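Mannose-6-phosphate isomerase (Bacillus subtilis, PDB 1QWR) probably catalyses the zinc-dependent interconversion of D-mannose 6-phosphate and D-fructose 6-phosphate. Local coordinates at residues A[7-12]-A[52-57]; A[92-97]-A[178-183]; A[109-114]-A[193-198]; A[128-133]-A[160-165]; A[271-276]-A[295-300]. All coordinates share one frame; numbering follows the deposited sequence.

Interaction 1: residues A[7-12]-A[52-57]; sequences SPIFLT and STVANG
Leu11 and Val54 form an antiparallel non-hydrogen-bonded pair, CA to CA 4.8 Å, and the flanking bonds Thr12 N to Thr53 O (2.9 Å) and Ala55 N to Phe10 O (2.8 Å) tie strand 9-17 to the short, weakly bonded strand 53-54. Past this bridge one side chain takes over the pairing. Asn56 CG sits between its own backbone N and carbonyl carbon (chi1 67°), which brings the amide up to the strand much as a neighbouring peptide would come. OD1 accepts from Phe10 N at 2.7 Å. ND2 donates to Pro8 O at 3.2 Å, nearly straight (177° at the hydrogen), with Pro8 O in the amide plane; the two bonds together fix the rotation of the amide. OD1 also lies at the edge of the Phe10 ring, whose plane is 76° from the amide. A leucine here would probably leave Phe10 N and Pro8 O without these mates. Apolar contact is lighter: Ile9 CG2 meets Val54 CG1 at 3.9 Å. Within this cupin-family domain, helix 64-70 packs on Ile9 and Val54 through Leu67, while strand 296-299 hydrogen-bonds to Ile9 and Leu11 along the other edge of strand 9-17.

Interaction 2: residues A[92-97]-A[178-183]; sequences VKEDTS and LCKGAL. With SO4 (sulfate ion), chain C.
Val92 pairs with both Gly181 and Ala182, a G1 beta bulge where strand 85-92 leaves strand 182-189. Val92 N donates to Ala182 O at 3.0 Å, and Val92 O takes the N-H of Ala182 together with a weak, bent bond from Gly181, whose phi is positive. The valine branches split their contacts, CG1 anti to the backbone N (chi1 -169°) against Cys179 O and CG2 against Leu178 CD1 at 3.9 Å. Lys93 contributes its carbonyl O, packed on Lys180 CB. Glu94 OE1 faces Lys180 NZ in a long salt bridge that is doubtful, since this lysine has two conformers. At Asp95, OD1 accepts from Lys180 N at 2.9 Å, almost straight (172°), on its anti side and somewhat out of the carboxylate plane. An alanine in its place would probably leave Lys180 N without this acceptor and the backbone there less firmly held. Thr96 grips Leu178 O twice: its N approaches nearly in line with the carbonyl (3.1 Å), and OG1 meets a lone pair in the carbonyl plane (3.0 Å); OG1 is also bonded to Lys99. The side chain of Leu178 lies about 6 Å from the zinc ion. The walk ends in an anion pocket shared with Trp20, Lys18, Lys99, Arg196 and Arg210, consistent with a site for the substrate phosphate. There sulfate O1 accepts from both Ser97 N (2.9 Å) and Ser97 OG (2.7 Å).

Interaction 3: residues A[109-114]-A[193-198]; sequences ENEEGE and ATYRVY. With SO4 (sulfate ion), chain C.
Tyr195 OH donates a short hydrogen bond to Glu111 OE2, 2.6 Å, and this single junction is the tight part of a contact that buries only 178 Å². The two side chains come from opposite directions. OE2 is met on its anti side with the hydroxyl 24° out of the carboxylate plane, and the carboxylate stands at the edge of the ring, the two planes 64° apart. Chi1 (-57°) sets Glu111 CG against the hydroxyl, 3.3 Å from Tyr195 OH, and a bend at chi2 then turns the carboxylate toward it. OE2 has a second partner in Lys216, a salt bridge that would help keep the carboxylate ionised and a good acceptor. Glu111 follows directly on helix 104-110 and opens a type I' beta turn closed by Glu114 N to Glu111 O at 3.2 Å; the tip of this turn, Glu112 and Gly113, is exposed. Beyond the turn the packing is loose: Glu114 CG approaches Ala193 CB only to 4.1 Å, while Glu114 OE1 is engaged by Asp192 N and His47 NE2. The second segment borders the zinc site. Ala193 O accepts from ND1 of His101, a zinc ligand, and so probably helps to orient it. Arg196, an active-site residue by similarity, takes no part in the Glu111 contact; its chain is extended from CG to NE, and NE donates to sulfate O3 at 3.2 Å.

Interaction 4: residues A[128-133]-A[160-165]; sequences ENAEII and IKIKPG
Ile132 and Ile160 form an antiparallel hydrogen-bonded pair in a three-stranded sheet, where strand 131-136 lies between strands 157-161 and 176-178. The main-chain bonds set the register. Ile132 N to Ile160 O and Ile160 N to Ile132 O are both 3.0 Å, and Ile162 N continues the ladder to Ala130 O at 3.1 Å, although the donor there stands above the carbonyl plane. Glu131 and Lys161 form the adjoining non-hydrogen-bonded pair, and both side chains start from the same face of the sheet. Ile132 and Ile160 lie on the other face, where Ile162 and Ala130 add to the apolar contact. Ile132 CG1, held between its backbone N and carbonyl carbon (chi1 62°), runs alongside Ile160 and touches its CB at 3.8 Å; the CG2 branch turns instead to Ile162 CG2 at 3.7 Å, the two side chains crossing at about a right angle. Ala130 CB closes this row against Ile162 CG1. Tyr168 packs on all three isoleucines, and Trp121 on Ile132, which lies about 7 Å, side chain to side chain, from the zinc ligand His176. Among charged groups, Glu131 pairs with Arg159. The Lys161 ammonium curls back toward the carbonyls of Glu128 and Ala130, but its modelled position is too crowded for those bonds to be trusted. A water joins the two segments more reliably, donating to Glu128 O at 3.1 Å and to Ile162 O at 2.8 Å.

Interaction 5: residues A[271-276]-A[295-300]; sequences LICSVI and DHFILP
Phe297 lies across from Cys273 in an antiparallel hydrogen-bonded pair, with Cys273 N to Phe297 O at 2.7 Å and the return bond from Phe297 N to Cys273 O. The phenyl group can be followed outward from the strand. Its CB packs against Ile9 O of the neighbouring strand 9-17. CG stands between the backbone N and the carbonyl carbon (chi1 59°), a rotamer that swings the ring back over the partner strand. On one flank CD1 comes within 3.9 Å of Cys273 CB, and on the other CD2 is 4.0 Å from Cys273 O. Farther out, CE1 meets Cys273 SG at 3.7 Å, an oblique sulfur-aromatic contact, while CE2 has Val275 CG2 at its edge, 4.0 Å away and near the ring plane. At the tip, CZ touches Cys273 CB at 3.5 Å. Cys273 CB stands 16° off the normal through the centroid of the Phe297 ring, which makes this a CH-pi contact over one face. The strands involved, 271-276 and 296-299, are neighbours in the C-terminal cupin domain, antiparallel with their N-to-C directions 151° apart, and four successive bridges from Leu271 with Leu299 to Ser274 with His296 give a continuous register. Leu271, Cys273, Phe297 and Leu299 share one face. On the other, Ser274 OG meets His296 ND1 in the plane of the imidazole at 2.8 Å, a hydrogen bond in which either could be the donor. His296 NE2 is bonded to Tyr31 OH, so both ring nitrogens are engaged, which probably holds the ring's orientation.

In the fold
From the N terminus, interaction 1 closes a loop of 39 residues before any other contact opens. Segment 92-97 then begins interaction 2 and segment 109-114 begins interaction 3; their partners follow in the same order, so the two contacts cross, meeting where Ser97 packs on Arg196 and at a shared sulfate. Interaction 4 falls within both of these spans and touches interaction 2 through Cys179 and Glu131, in the three-stranded sheet that also holds the zinc ligand His176. Interaction 5 comes last, a local pairing in the C-terminal cupin domain. It lies beside interaction 1, where strands 9-17 and 296-299 are hydrogen-bonded, linking the N-terminal strand to the C-terminal cupin domain.

Interaction 1: residues A[7-12]-A[52-57]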
# COMPACT_ATOMS: atom_id res chain seq x y z
N SER A 7 0.97 -23.70 -2.78
CA SER A 7 -0.44 -23.36 -2.88
C SER A 7 -0.62 -21.94 -2.39
O SER A 7 0.15 -21.45 -1.54
CB SER A 7 -1.29 -24.34 -2.08
OG SER A 7 -0.96 -24.29 -0.71
N PRO A 8 -1.65 -21.25 -2.91
CA PRO A 8 -1.94 -19.86 -2.53
C PRO A 8 -2.13 -19.71 -1.03
O PRO A 8 -2.72 -20.59 -0.39
CB PRO A 8 -3.21 -19.54 -3.32
CG PRO A 8 -3.06 -20.40 -4.55
CD PRO A 8 -2.57 -21.71 -3.96
N ILE A 9 -1.65 -18.60 -0.47
CA ILE A 9 -1.79 -18.36 0.97
C ILE A 9 -2.67 -17.13 1.14
O ILE A 9 -2.21 -16.02 0.90
CB ILE A 9 -0.41 -18.12 1.63
CG1 ILE A 9 0.49 -19.33 1.39
CG2 ILE A 9 -0.56 -17.80 3.13
CD1 ILE A 9 1.97 -19.03 1.64
N PHE A 10 -3.93 -17.32 1.54
CA PHE A 10 -4.84 -16.19 1.69
C PHE A 10 -4.66 -15.57 3.06
O PHE A 10 -4.34 -16.25 4.03
CB PHE A 10 -6.29 -16.65 1.49
CG PHE A 10 -6.63 -16.93 0.05
CD1 PHE A 10 -7.26 -15.96 -0.73
CD2 PHE A 10 -6.28 -18.14 -0.54
CE1 PHE A 10 -7.53 -16.19 -2.10
CE2 PHE A 10 -6.54 -18.39 -1.90
CZ PHE A 10 -7.16 -17.41 -2.68
N LEU A 11 -4.88 -14.26 3.11
CA LEU A 11 -4.71 -13.49 4.34
C LEU A 11 -6.00 -12.84 4.80
O LEU A 11 -6.76 -12.30 4.00
CB LEU A 11 -3.64 -12.40 4.13
CG LEU A 11 -2.33 -13.09 3.73
CD1 LEU A 11 -1.31 -12.10 3.27
CD2 LEU A 11 -1.84 -13.90 4.95
N THR A 12 -6.24 -12.89 6.10
CA THR A 12 -7.43 -12.28 6.67
C THR A 12 -7.09 -10.84 6.98
O THR A 12 -6.11 -10.57 7.67
CB THR A 12 -7.82 -12.96 7.97
OG1 THR A 12 -8.21 -14.31 7.69
CG2 THR A 12 -8.99 -12.20 8.64
N SER A 52 -1.33 -9.77 9.40
CA SER A 52 -2.34 -10.59 8.76
C SER A 52 -2.23 -12.00 9.29
O SER A 52 -1.15 -12.44 9.66
CB SER A 52 -2.11 -10.65 7.24
OG SER A 52 -2.06 -9.36 6.66
N THR A 53 -3.34 -12.73 9.32
CA THR A 53 -3.30 -14.11 9.75
C THR A 53 -3.68 -14.95 8.54
O THR A 53 -4.50 -14.52 7.73
CB THR A 53 -4.32 -14.38 10.89
OG1 THR A 53 -5.60 -13.89 10.50
CG2 THR A 53 -3.89 -13.67 12.15
N VAL A 54 -3.05 -16.11 8.39
CA VAL A 54 -3.34 -17.01 7.27
C VAL A 54 -4.77 -17.51 7.38
O VAL A 54 -5.20 -18.02 8.42
CB VAL A 54 -2.37 -18.18 7.26
CG1 VAL A 54 -2.72 -19.13 6.12
CG2 VAL A 54 -0.95 -17.67 7.13
N ALA A 55 -5.49 -17.36 6.28
CA ALA A 55 -6.90 -17.71 6.22
C ALA A 55 -7.21 -19.13 5.78
O ALA A 55 -8.34 -19.59 5.96
CB ALA A 55 -7.63 -16.71 5.31
N ASN A 56 -6.22 -19.83 5.22
CA ASN A 56 -6.47 -21.18 4.69
C ASN A 56 -5.27 -22.09 4.75
O ASN A 56 -4.15 -21.66 4.99
CB ASN A 56 -6.84 -21.10 3.21
CG ASN A 56 -5.65 -20.63 2.36
OD1 ASN A 56 -5.14 -19.53 2.55
ND2 ASN A 56 -5.19 -21.48 1.44
N GLY A 57 -5.52 -23.37 4.45
CA GLY A 57 -4.46 -24.35 4.41
C GLY A 57 -3.86 -24.74 5.75
O GLY A 57 -4.38 -24.36 6.80
O HOH W 1 -5.69 -11.22 10.27

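Interaction 2: residues A[92-97]-A[178-183]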
# COMPACT_ATOMS: atom_id res chain seq x y z
N VAL A 92 -10.16 6.91 1.80
CA VAL A 92 -9.88 8.30 2.12
C VAL A 92 -11.15 9.13 1.89
O VAL A 92 -11.35 9.72 0.83
CB VAL A 92 -8.73 8.83 1.24
CG1 VAL A 92 -8.25 10.21 1.77
CG2 VAL A 92 -7.54 7.85 1.27
N LYS A 93 -12.00 9.12 2.90
CA LYS A 93 -13.27 9.84 2.88
C LYS A 93 -12.97 11.33 3.05
O LYS A 93 -13.47 12.16 2.28
CB LYS A 93 -14.16 9.36 4.03
CG LYS A 93 -15.54 10.01 4.03
CD LYS A 93 -16.43 9.42 5.10
CE LYS A 93 -17.80 10.12 5.10
NZ LYS A 93 -18.68 9.61 6.18
N GLU A 94 -12.15 11.65 4.05
CA GLU A 94 -11.74 13.04 4.28
C GLU A 94 -10.23 13.14 4.05
O GLU A 94 -9.56 12.13 3.82
CB GLU A 94 -12.08 13.47 5.72
CG GLU A 94 -13.58 13.47 6.08
CD GLU A 94 -14.42 14.37 5.19
OE1 GLU A 94 -13.91 15.41 4.72
OE2 GLU A 94 -15.61 14.04 4.96
N ASP A 95 -9.67 14.35 4.12
CA ASP A 95 -8.23 14.55 3.90
C ASP A 95 -7.35 13.85 4.93
O ASP A 95 -7.68 13.81 6.12
CB ASP A 95 -7.87 16.04 3.94
CG ASP A 95 -8.48 16.85 2.81
OD1 ASP A 95 -8.56 16.36 1.67
OD2 ASP A 95 -8.85 18.01 3.07
N THR A 96 -6.21 13.30 4.50
CA THR A 96 -5.34 12.69 5.50
C THR A 96 -4.35 13.79 5.89
O THR A 96 -4.30 14.84 5.25
CB THR A 96 -4.52 11.47 4.98
OG1 THR A 96 -3.57 11.91 4.01
CG2 THR A 96 -5.44 10.43 4.36
N SER A 97 -3.56 13.53 6.92
CA SER A 97 -2.59 14.53 7.39
C SER A 97 -1.49 14.80 6.38
O SER A 97 -1.22 13.97 5.50
CB SER A 97 -1.97 14.06 8.71
OG SER A 97 -1.11 12.94 8.52
N LEU A 178 -2.78 12.11 0.93
CA LEU A 178 -3.87 11.71 0.05
C LEU A 178 -5.01 12.65 0.48
O LEU A 178 -5.10 13.00 1.67
CB LEU A 178 -4.27 10.26 0.30
CG LEU A 178 -3.35 9.18 -0.28
CD1 LEU A 178 -3.77 7.81 0.24
CD2 LEU A 178 -3.41 9.23 -1.81
N CYS A 179 -5.85 13.06 -0.45
CA CYS A 179 -6.95 13.96 -0.12
C CYS A 179 -8.33 13.31 -0.28
O CYS A 179 -8.47 12.26 -0.92
CB CYS A 179 -6.83 15.24 -0.94
SG CYS A 179 -5.28 16.15 -0.57
N LYS A 180 -9.33 13.92 0.34
CA LYS A 180 -10.69 13.39 0.34
C LYS A 180 -11.23 12.89 -0.99
O LYS A 180 -10.96 13.47 -2.05
CB LYS A 180 -11.66 14.43 0.90
CG LYS A 180 -11.90 15.62 -0.01
CD LYS A 180 -12.89 16.60 0.62
CE LYS A 180 -14.20 15.92 0.97
NZ LYS A 180 -15.14 16.84 1.67
N GLY A 181 -12.00 11.80 -0.91
CA GLY A 181 -12.61 11.19 -2.08
C GLY A 181 -11.78 10.26 -2.93
O GLY A 181 -11.83 10.33 -4.15
N ALA A 182 -11.04 9.36 -2.30
CA ALA A 182 -10.17 8.44 -3.04
C ALA A 182 -10.18 7.08 -2.39
O ALA A 182 -10.29 6.97 -1.17
CB ALA A 182 -8.73 8.98 -3.06
N LEU A 183 -10.09 6.04 -3.22
CA LEU A 183 -10.04 4.65 -2.77
C LEU A 183 -8.72 4.16 -3.33
O LEU A 183 -8.57 4.05 -4.55
CB LEU A 183 -11.20 3.86 -3.38
CG LEU A 183 -11.18 2.38 -3.04
CD1 LEU A 183 -11.36 2.17 -1.55
CD2 LEU A 183 -12.31 1.71 -3.81
S SO4 C . -2.51 9.67 8.54
O1 SO4 C . -2.99 11.05 8.24
O2 SO4 C . -3.53 8.93 9.28
O3 SO4 C . -1.26 9.73 9.30
O4 SO4 C . -2.26 8.99 7.25

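Interaction 3: residues A[109-114]-A[193-198]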
# COMPACT_ATOMS: atom_id res chain seq x y z
N GLU A 109 17.54 4.81 12.90
CA GLU A 109 18.20 5.62 13.92
C GLU A 109 17.26 6.28 14.93
O GLU A 109 17.56 6.35 16.13
CB GLU A 109 19.03 6.73 13.25
CG GLU A 109 20.28 6.20 12.55
CD GLU A 109 21.19 5.46 13.51
OE1 GLU A 109 21.70 6.10 14.44
OE2 GLU A 109 21.38 4.24 13.34
N ASN A 110 16.11 6.75 14.45
CA ASN A 110 15.18 7.47 15.32
C ASN A 110 13.92 6.73 15.72
O ASN A 110 13.20 7.20 16.62
CB ASN A 110 14.80 8.79 14.66
CG ASN A 110 16.00 9.68 14.43
OD1 ASN A 110 16.35 10.50 15.28
ND2 ASN A 110 16.66 9.49 13.29
N GLU A 111 13.63 5.60 15.08
CA GLU A 111 12.42 4.85 15.41
C GLU A 111 12.74 3.41 15.80
O GLU A 111 12.03 2.48 15.44
CB GLU A 111 11.42 4.85 14.23
CG GLU A 111 10.97 6.24 13.73
CD GLU A 111 10.52 7.18 14.84
OE1 GLU A 111 9.80 6.75 15.75
OE2 GLU A 111 10.90 8.38 14.79
N GLU A 112 13.86 3.25 16.49
CA GLU A 112 14.28 1.94 17.00
C GLU A 112 14.25 0.75 16.03
O GLU A 112 13.63 -0.29 16.30
CB GLU A 112 13.45 1.64 18.25
CG GLU A 112 13.74 2.64 19.37
CD GLU A 112 15.16 2.48 19.91
OE1 GLU A 112 15.37 1.52 20.67
OE2 GLU A 112 16.06 3.30 19.57
N GLY A 113 14.93 0.91 14.90
CA GLY A 113 15.02 -0.17 13.94
C GLY A 113 13.87 -0.35 12.96
O GLY A 113 13.88 -1.29 12.16
N GLU A 114 12.88 0.53 13.05
CA GLU A 114 11.74 0.47 12.15
C GLU A 114 12.29 0.73 10.74
O GLU A 114 13.25 1.47 10.58
CB GLU A 114 10.75 1.58 12.50
CG GLU A 114 9.47 1.57 11.72
CD GLU A 114 8.44 0.62 12.33
OE1 GLU A 114 7.32 0.54 11.82
OE2 GLU A 114 8.78 -0.02 13.33
N ALA A 193 6.28 4.20 10.24
CA ALA A 193 6.99 5.45 10.54
C ALA A 193 6.43 6.64 9.77
O ALA A 193 6.63 6.78 8.55
CB ALA A 193 8.46 5.28 10.24
N THR A 194 5.73 7.51 10.50
CA THR A 194 5.10 8.68 9.91
C THR A 194 5.30 9.94 10.73
O THR A 194 5.05 9.95 11.92
CB THR A 194 3.59 8.45 9.78
OG1 THR A 194 3.35 7.33 8.93
CG2 THR A 194 2.90 9.70 9.21
N TYR A 195 5.73 11.01 10.07
CA TYR A 195 5.94 12.30 10.73
C TYR A 195 4.93 13.29 10.15
O TYR A 195 5.04 13.67 8.98
CB TYR A 195 7.38 12.80 10.52
CG TYR A 195 8.45 11.83 11.00
CD1 TYR A 195 8.28 11.09 12.18
CD2 TYR A 195 9.64 11.66 10.29
CE1 TYR A 195 9.27 10.21 12.63
CE2 TYR A 195 10.63 10.79 10.73
CZ TYR A 195 10.45 10.07 11.90
OH TYR A 195 11.42 9.21 12.33
N ARG A 196 3.95 13.69 10.95
CA ARG A 196 2.93 14.62 10.49
C ARG A 196 3.34 16.06 10.73
O ARG A 196 3.92 16.37 11.76
CB ARG A 196 1.62 14.42 11.25
CG ARG A 196 1.10 13.03 11.24
CD ARG A 196 -0.35 13.01 11.70
NE ARG A 196 -0.84 11.64 11.78
CZ ARG A 196 -0.78 10.91 12.88
NH1 ARG A 196 -0.26 11.41 13.99
NH2 ARG A 196 -1.23 9.67 12.86
N VAL A 197 3.03 16.94 9.78
CA VAL A 197 3.34 18.34 9.97
C VAL A 197 2.05 19.13 10.16
O VAL A 197 2.05 20.20 10.76
CB VAL A 197 4.15 18.94 8.78
CG1 VAL A 197 5.41 18.10 8.54
CG2 VAL A 197 3.31 19.02 7.53
N TYR A 198 0.94 18.58 9.67
CA TYR A 198 -0.35 19.27 9.77
C TYR A 198 -1.52 18.30 9.64
O TYR A 198 -1.51 17.43 8.76
CB TYR A 198 -0.47 20.32 8.67
CG TYR A 198 -1.71 21.19 8.79
CD1 TYR A 198 -2.04 21.79 10.00
CD2 TYR A 198 -2.52 21.43 7.68
CE1 TYR A 198 -3.16 22.62 10.11
CE2 TYR A 198 -3.64 22.26 7.78
CZ TYR A 198 -3.95 22.85 9.00
OH TYR A 198 -5.07 23.65 9.12
S SO4 C . -2.51 9.67 8.54
O1 SO4 C . -2.99 11.05 8.24
O2 SO4 C . -3.53 8.93 9.28
O3 SO4 C . -1.26 9.73 9.30
O4 SO4 C . -2.26 8.99 7.25

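Interaction 4: residues A[128-133]-A[160-165]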
# COMPACT_ATOMS: atom_id res chain seq x y z
N GLU A 128 -14.56 12.98 -9.07
CA GLU A 128 -14.17 13.79 -10.21
C GLU A 128 -13.10 14.86 -9.94
O GLU A 128 -12.17 15.00 -10.73
CB GLU A 128 -15.42 14.45 -10.83
CG GLU A 128 -15.13 15.45 -11.96
CD GLU A 128 -14.78 16.85 -11.46
OE1 GLU A 128 -15.64 17.48 -10.81
OE2 GLU A 128 -13.65 17.33 -11.73
N ASN A 129 -13.22 15.62 -8.85
CA ASN A 129 -12.23 16.67 -8.59
C ASN A 129 -11.17 16.29 -7.55
O ASN A 129 -10.61 17.17 -6.88
CB ASN A 129 -12.93 17.95 -8.15
CG ASN A 129 -13.70 17.78 -6.86
OD1 ASN A 129 -13.43 16.85 -6.08
ND2 ASN A 129 -14.65 18.67 -6.62
N ALA A 130 -10.91 15.00 -7.41
CA ALA A 130 -9.93 14.52 -6.44
C ALA A 130 -8.50 14.99 -6.72
O ALA A 130 -8.09 15.17 -7.87
CB ALA A 130 -9.98 12.98 -6.36
N GLU A 131 -7.74 15.18 -5.64
CA GLU A 131 -6.35 15.59 -5.74
C GLU A 131 -5.53 14.87 -4.68
O GLU A 131 -6.05 14.19 -3.80
CB GLU A 131 -6.18 17.08 -5.44
CG GLU A 131 -7.02 18.05 -6.21
CD GLU A 131 -6.73 19.48 -5.75
OE1 GLU A 131 -6.97 19.77 -4.55
OE2 GLU A 131 -6.27 20.30 -6.57
N ILE A 132 -4.23 15.07 -4.78
CA ILE A 132 -3.28 14.58 -3.79
C ILE A 132 -2.28 15.72 -3.59
O ILE A 132 -2.13 16.58 -4.47
CB ILE A 132 -2.51 13.31 -4.25
CG1 ILE A 132 -1.68 13.62 -5.49
CG2 ILE A 132 -3.51 12.17 -4.47
CD1 ILE A 132 -0.70 12.49 -5.87
N ILE A 133 -1.63 15.73 -2.44
CA ILE A 133 -0.58 16.71 -2.15
C ILE A 133 0.68 15.89 -2.36
O ILE A 133 0.83 14.81 -1.77
CB ILE A 133 -0.67 17.19 -0.69
CG1 ILE A 133 -1.94 18.02 -0.51
CG2 ILE A 133 0.56 18.02 -0.34
CD1 ILE A 133 -2.29 18.30 0.94
N ILE A 160 -1.60 17.62 -7.22
CA ILE A 160 -1.75 16.92 -8.48
C ILE A 160 -3.17 16.41 -8.59
O ILE A 160 -3.69 15.82 -7.64
CB ILE A 160 -0.80 15.71 -8.57
CG1 ILE A 160 0.66 16.19 -8.46
CG2 ILE A 160 -1.03 14.97 -9.89
CD1 ILE A 160 1.69 15.06 -8.56
N LYS A 161 -3.80 16.66 -9.73
CA LYS A 161 -5.16 16.24 -9.98
C LYS A 161 -5.09 14.77 -10.37
O LYS A 161 -4.33 14.40 -11.26
CB LYS A 161 -5.77 17.05 -11.13
CG LYS A 161 -7.25 17.31 -10.95
CD LYS A 161 -8.00 16.01 -10.76
CE LYS A 161 -9.42 16.25 -10.31
NZ LYS A 161 -10.00 15.00 -9.77
N ILE A 162 -5.90 13.94 -9.72
CA ILE A 162 -5.88 12.51 -10.00
C ILE A 162 -7.17 11.94 -10.58
O ILE A 162 -8.22 12.56 -10.47
CB ILE A 162 -5.57 11.71 -8.72
CG1 ILE A 162 -6.70 11.92 -7.70
CG2 ILE A 162 -4.23 12.17 -8.13
CD1 ILE A 162 -6.67 10.94 -6.51
N LYS A 163 -7.07 10.75 -11.16
CA LYS A 163 -8.22 10.07 -11.74
C LYS A 163 -8.05 8.56 -11.52
O LYS A 163 -6.95 8.08 -11.24
CB LYS A 163 -8.31 10.37 -13.24
CG LYS A 163 -7.15 9.81 -14.08
CD LYS A 163 -7.27 10.25 -15.55
CE LYS A 163 -6.06 9.82 -16.36
NZ LYS A 163 -6.21 8.45 -16.92
N PRO A 164 -9.13 7.78 -11.66
CA PRO A 164 -9.01 6.33 -11.46
C PRO A 164 -7.99 5.73 -12.41
O PRO A 164 -7.91 6.12 -13.58
CB PRO A 164 -10.43 5.82 -11.73
CG PRO A 164 -11.29 7.01 -11.37
CD PRO A 164 -10.53 8.18 -11.93
N GLY A 165 -7.20 4.78 -11.91
CA GLY A 165 -6.20 4.16 -12.75
C GLY A 165 -4.82 4.78 -12.61
O GLY A 165 -3.84 4.18 -13.07
O HOH W 2 -10.80 12.29 -11.55

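Interaction 5: residues A[271-276]-A[295-300]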
# COMPACT_ATOMS: atom_id res chain seq x y z
N LEU A 271 4.73 -13.70 -4.79
CA LEU A 271 3.92 -12.60 -5.33
C LEU A 271 2.85 -12.23 -4.33
O LEU A 271 2.20 -13.11 -3.79
CB LEU A 271 3.23 -13.02 -6.64
CG LEU A 271 4.12 -13.31 -7.85
CD1 LEU A 271 3.22 -13.63 -9.06
CD2 LEU A 271 5.03 -12.10 -8.14
N ILE A 272 2.70 -10.93 -4.10
CA ILE A 272 1.68 -10.38 -3.20
C ILE A 272 0.54 -9.96 -4.14
O ILE A 272 0.76 -9.14 -5.03
CB ILE A 272 2.20 -9.14 -2.48
CG1 ILE A 272 3.32 -9.54 -1.52
CG2 ILE A 272 1.02 -8.43 -1.75
CD1 ILE A 272 4.10 -8.35 -0.93
N CYS A 273 -0.67 -10.48 -3.89
CA CYS A 273 -1.82 -10.23 -4.76
C CYS A 273 -3.08 -9.73 -4.05
O CYS A 273 -3.45 -10.27 -3.00
CB CYS A 273 -2.19 -11.53 -5.50
SG CYS A 273 -0.79 -12.37 -6.30
N SER A 274 -3.72 -8.71 -4.64
CA SER A 274 -4.96 -8.11 -4.14
C SER A 274 -5.99 -8.06 -5.28
O SER A 274 -5.72 -7.50 -6.36
CB SER A 274 -4.73 -6.66 -3.63
OG SER A 274 -3.83 -6.62 -2.54
N VAL A 275 -7.15 -8.66 -5.07
CA VAL A 275 -8.19 -8.64 -6.11
C VAL A 275 -9.02 -7.38 -5.88
O VAL A 275 -9.76 -7.30 -4.91
CB VAL A 275 -9.08 -9.87 -6.01
CG1 VAL A 275 -10.10 -9.88 -7.13
CG2 VAL A 275 -8.18 -11.12 -6.05
N ILE A 276 -8.90 -6.40 -6.77
CA ILE A 276 -9.60 -5.16 -6.56
C ILE A 276 -10.91 -5.01 -7.31
O ILE A 276 -11.67 -4.09 -7.05
CB ILE A 276 -8.69 -3.94 -6.87
CG1 ILE A 276 -8.22 -4.01 -8.34
CG2 ILE A 276 -7.51 -3.88 -5.85
CD1 ILE A 276 -7.53 -2.71 -8.83
N ASP A 295 -10.19 -10.29 -1.85
CA ASP A 295 -9.22 -11.33 -1.44
C ASP A 295 -7.80 -10.78 -1.56
O ASP A 295 -7.49 -10.01 -2.48
CB ASP A 295 -9.28 -12.57 -2.35
CG ASP A 295 -10.48 -13.46 -2.09
OD1 ASP A 295 -11.01 -13.47 -0.96
OD2 ASP A 295 -10.86 -14.18 -3.03
N HIS A 296 -6.94 -11.18 -0.63
CA HIS A 296 -5.53 -10.81 -0.63
C HIS A 296 -4.80 -12.11 -0.37
O HIS A 296 -5.18 -12.89 0.53
CB HIS A 296 -5.25 -9.80 0.48
CG HIS A 296 -6.02 -8.53 0.32
ND1 HIS A 296 -5.70 -7.58 -0.64
CD2 HIS A 296 -7.13 -8.08 0.95
CE1 HIS A 296 -6.59 -6.60 -0.60
NE2 HIS A 296 -7.47 -6.88 0.36
N PHE A 297 -3.75 -12.37 -1.15
CA PHE A 297 -3.02 -13.62 -0.98
C PHE A 297 -1.61 -13.54 -1.51
O PHE A 297 -1.25 -12.63 -2.28
CB PHE A 297 -3.77 -14.77 -1.68
CG PHE A 297 -3.98 -14.56 -3.16
CD1 PHE A 297 -3.10 -15.10 -4.11
CD2 PHE A 297 -5.08 -13.85 -3.61
CE1 PHE A 297 -3.32 -14.93 -5.49
CE2 PHE A 297 -5.32 -13.67 -4.99
CZ PHE A 297 -4.44 -14.21 -5.94
N ILE A 298 -0.82 -14.51 -1.08
CA ILE A 298 0.56 -14.61 -1.51
C ILE A 298 0.72 -15.90 -2.29
O ILE A 298 0.20 -16.95 -1.89
CB ILE A 298 1.50 -14.64 -0.28
CG1 ILE A 298 1.59 -13.23 0.31
CG2 ILE A 298 2.89 -15.16 -0.68
CD1 ILE A 298 2.36 -13.18 1.62
N LEU A 299 1.36 -15.80 -3.46
CA LEU A 299 1.67 -16.98 -4.24
C LEU A 299 3.13 -17.24 -3.86
O LEU A 299 4.03 -16.41 -4.13
CB LEU A 299 1.55 -16.72 -5.77
CG LEU A 299 0.13 -16.35 -6.24
CD1 LEU A 299 0.10 -16.03 -7.75
CD2 LEU A 299 -0.81 -17.52 -5.92
N PRO A 300 3.40 -18.39 -3.22
CA PRO A 300 4.72 -18.82 -2.76
C PRO A 300 5.76 -19.06 -3.85
O PRO A 300 5.42 -19.15 -5.03
CB PRO A 300 4.41 -20.08 -1.95
CG PRO A 300 3.27 -20.66 -2.68
CD PRO A 300 2.40 -19.44 -2.98